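Local coordinates for protein NOVP (Streptomyces caeruleus, PDB 2WK1) that transfers a methyl group from S-adenosyl-L-methionine to the 4-hydroxyl of the noviose sugar in the penultimate step of novobiocin biosynthesis, at residues 96-101 against 125-130. Sequence-based numbering, arbitrary orientation.
Sequences QCVEDV and RGILRA
In the Rossmann-like fold of this S-adenosylmethionine-dependent methyltransferase, Val98 of helix 87-103 meets Ile127 of helix 119-130, joining the helices that precede and follow strand 109-113. The pair is a compact example of how two helix segments beside a central sheet can meet through very few side chains. Val98 and Ile127 face one another, their CA atoms 7.3 Å apart, and the two branched groups approach at a slant. Ile127 offers both of its arms: methyl CG2 lies 3.6 Å from Val98 CG1, while CD1, at the end of the longer arm, reaches to 4.0 Å from Val98 CB. Val98 CG1 stands opposite its own backbone N (chi1 176°), and this rotation presents that methyl to the isoleucine.

A second neighbour shares the same methyl. Ile127 CG2 also comes within 4.0 Å of Glu99 CG, and the aliphatic part of the glutamate crosses the isoleucine at roughly a right angle. Beyond that carbon the Glu99 chain is extended (chi2 -173°), and its carboxylate is carried past the apolar patch to a hydrogen bond between OE2 and NE2 of His131, just after helix 119-130. OE1 makes a long, weak ion pair with Arg95. Leu39 of helix 35-47 touches both Glu99 and Ile127, whereas Val98 also packs on Val212 of strand 210-215, linking the pair to the sheet.

Directional bonding is therefore left to the margin of the contact: Val98 and Ile127 are buried and meet through carbon alone, while Glu99 combines an apolar stem with a polar end. Its carboxylate would probably favour a protonated His131, which could add an electrostatic tie between helix 87-103 and the residue just after helix 119-130, beside the dispersion forces of the methyl groups.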
loop_
_atom_site.group_PDB
_atom_site.type_symbol
_atom_site.label_atom_id
_atom_site.label_comp_id
_atom_site.label_asym_id
_atom_site.label_seq_id
_atom_site.Cartn_x
_atom_site.Cartn_y
_atom_site.Cartn_z
ATOM N N GLN A 96 -1.253 -12.979 -13.210
ATOM C CA GLN A 96 -0.945 -14.254 -13.836
ATOM C C GLN A 96 -0.834 -14.127 -15.360
ATOM O O GLN A 96 0.082 -14.682 -15.978
ATOM C CB GLN A 96 -1.988 -15.299 -13.444
ATOM C CG GLN A 96 -2.011 -15.689 -11.952
ATOM C CD GLN A 96 -0.807 -16.445 -11.413
ATOM O OE1 GLN A 96 0.210 -15.845 -11.042
ATOM N NE2 GLN A 96 -0.960 -17.764 -11.263
ATOM N N CYS A 97 -1.763 -13.414 -15.982
ATOM C CA CYS A 97 -1.727 -13.257 -17.436
ATOM C C CYS A 97 -0.515 -12.460 -17.894
ATOM O O CYS A 97 0.140 -12.840 -18.862
ATOM C CB CYS A 97 -3.030 -12.608 -17.936
ATOM S SG CYS A 97 -4.496 -13.630 -17.816
ATOM N N VAL A 98 -0.245 -11.344 -17.224
ATOM C CA VAL A 98 0.885 -10.518 -17.638
ATOM C C VAL A 98 2.202 -11.264 -17.389
ATOM O O VAL A 98 3.087 -11.253 -18.254
ATOM C CB VAL A 98 0.895 -9.138 -16.948
ATOM C CG1 VAL A 98 2.147 -8.343 -17.337
ATOM C CG2 VAL A 98 -0.367 -8.345 -17.320
ATOM N N GLU A 99 2.338 -11.921 -16.239
ATOM C CA GLU A 99 3.574 -12.705 -16.028
ATOM C C GLU A 99 3.718 -13.823 -17.052
ATOM O O GLU A 99 4.843 -14.149 -17.441
ATOM C CB GLU A 99 3.705 -13.203 -14.593
ATOM C CG GLU A 99 3.928 -12.040 -13.630
ATOM C CD GLU A 99 4.229 -12.434 -12.219
ATOM O OE1 GLU A 99 3.712 -13.464 -11.746
ATOM O OE2 GLU A 99 5.000 -11.706 -11.581
ATOM N N ASP A 100 2.612 -14.431 -17.476
ATOM C CA ASP A 100 2.700 -15.519 -18.467
ATOM C C ASP A 100 3.147 -14.980 -19.827
ATOM O O ASP A 100 3.988 -15.588 -20.505
ATOM C CB ASP A 100 1.366 -16.263 -18.610
ATOM C CG ASP A 100 1.506 -17.520 -19.442
ATOM O OD1 ASP A 100 2.258 -18.421 -19.005
ATOM O OD2 ASP A 100 0.873 -17.606 -20.506
ATOM N N VAL A 101 2.626 -13.824 -20.249
ATOM C CA VAL A 101 3.056 -13.253 -21.531
ATOM C C VAL A 101 4.525 -12.825 -21.485
ATOM O O VAL A 101 5.260 -12.973 -22.474
ATOM C CB VAL A 101 2.124 -12.141 -22.099
ATOM C CG1 VAL A 101 0.714 -12.658 -22.282
ATOM C CG2 VAL A 101 2.148 -10.879 -21.310
ATOM N N ARG A 125 1.495 -1.735 -15.022
ATOM C CA ARG A 125 2.773 -1.058 -15.095
ATOM C C ARG A 125 3.737 -1.553 -14.026
ATOM O O ARG A 125 4.928 -1.691 -14.282
ATOM C CB ARG A 125 2.594 0.461 -14.985
ATOM C CG ARG A 125 3.886 1.263 -15.021
ATOM C CD ARG A 125 4.602 1.163 -16.332
ATOM N NE ARG A 125 5.971 1.697 -16.343
ATOM C CZ ARG A 125 7.065 0.971 -16.166
ATOM N NH1 ARG A 125 6.981 -0.302 -15.881
ATOM N NH2 ARG A 125 8.259 1.514 -16.338
ATOM N N GLY A 126 3.223 -1.827 -12.834
ATOM C CA GLY A 126 4.057 -2.374 -11.767
ATOM C C GLY A 126 4.637 -3.735 -12.075
ATOM O O GLY A 126 5.765 -4.004 -11.703
ATOM N N ILE A 127 3.880 -4.595 -12.749
ATOM C CA ILE A 127 4.388 -5.913 -13.111
ATOM C C ILE A 127 5.546 -5.735 -14.094
ATOM O O ILE A 127 6.578 -6.391 -13.976
ATOM C CB ILE A 127 3.284 -6.793 -13.695
ATOM C CG1 ILE A 127 2.162 -7.059 -12.685
ATOM C CG2 ILE A 127 3.889 -8.106 -14.174
ATOM C CD1 ILE A 127 0.844 -7.470 -13.351
ATOM N N LEU A 128 5.381 -4.836 -15.064
ATOM C CA LEU A 128 6.475 -4.563 -15.993
ATOM C C LEU A 128 7.716 -4.090 -15.214
ATOM O O LEU A 128 8.834 -4.524 -15.474
ATOM C CB LEU A 128 6.093 -3.536 -17.046
ATOM C CG LEU A 128 4.962 -3.939 -18.001
ATOM C CD1 LEU A 128 4.693 -2.817 -19.002
ATOM C CD2 LEU A 128 5.228 -5.258 -18.744
ATOM N N ARG A 129 7.526 -3.189 -14.266
ATOM C CA ARG A 129 8.636 -2.665 -13.466
ATOM C C ARG A 129 9.320 -3.766 -12.664
ATOM O O ARG A 129 10.561 -3.830 -12.606
ATOM C CB ARG A 129 8.128 -1.545 -12.553
ATOM C CG ARG A 129 9.188 -0.859 -11.695
ATOM C CD ARG A 129 9.666 0.401 -12.306
ATOM N NE ARG A 129 10.606 1.099 -11.437
ATOM C CZ ARG A 129 11.897 0.797 -11.307
ATOM N NH1 ARG A 129 12.430 -0.226 -11.953
ATOM N NH2 ARG A 129 12.661 1.522 -10.490
ATOM N N ALA A 130 8.514 -4.653 -12.071
ATOM C CA ALA A 130 9.042 -5.724 -11.237
ATOM C C ALA A 130 9.945 -6.637 -12.030
ATOM O O ALA A 130 10.885 -7.211 -11.465
ATOM C CB ALA A 130 7.903 -6.540 -10.634
#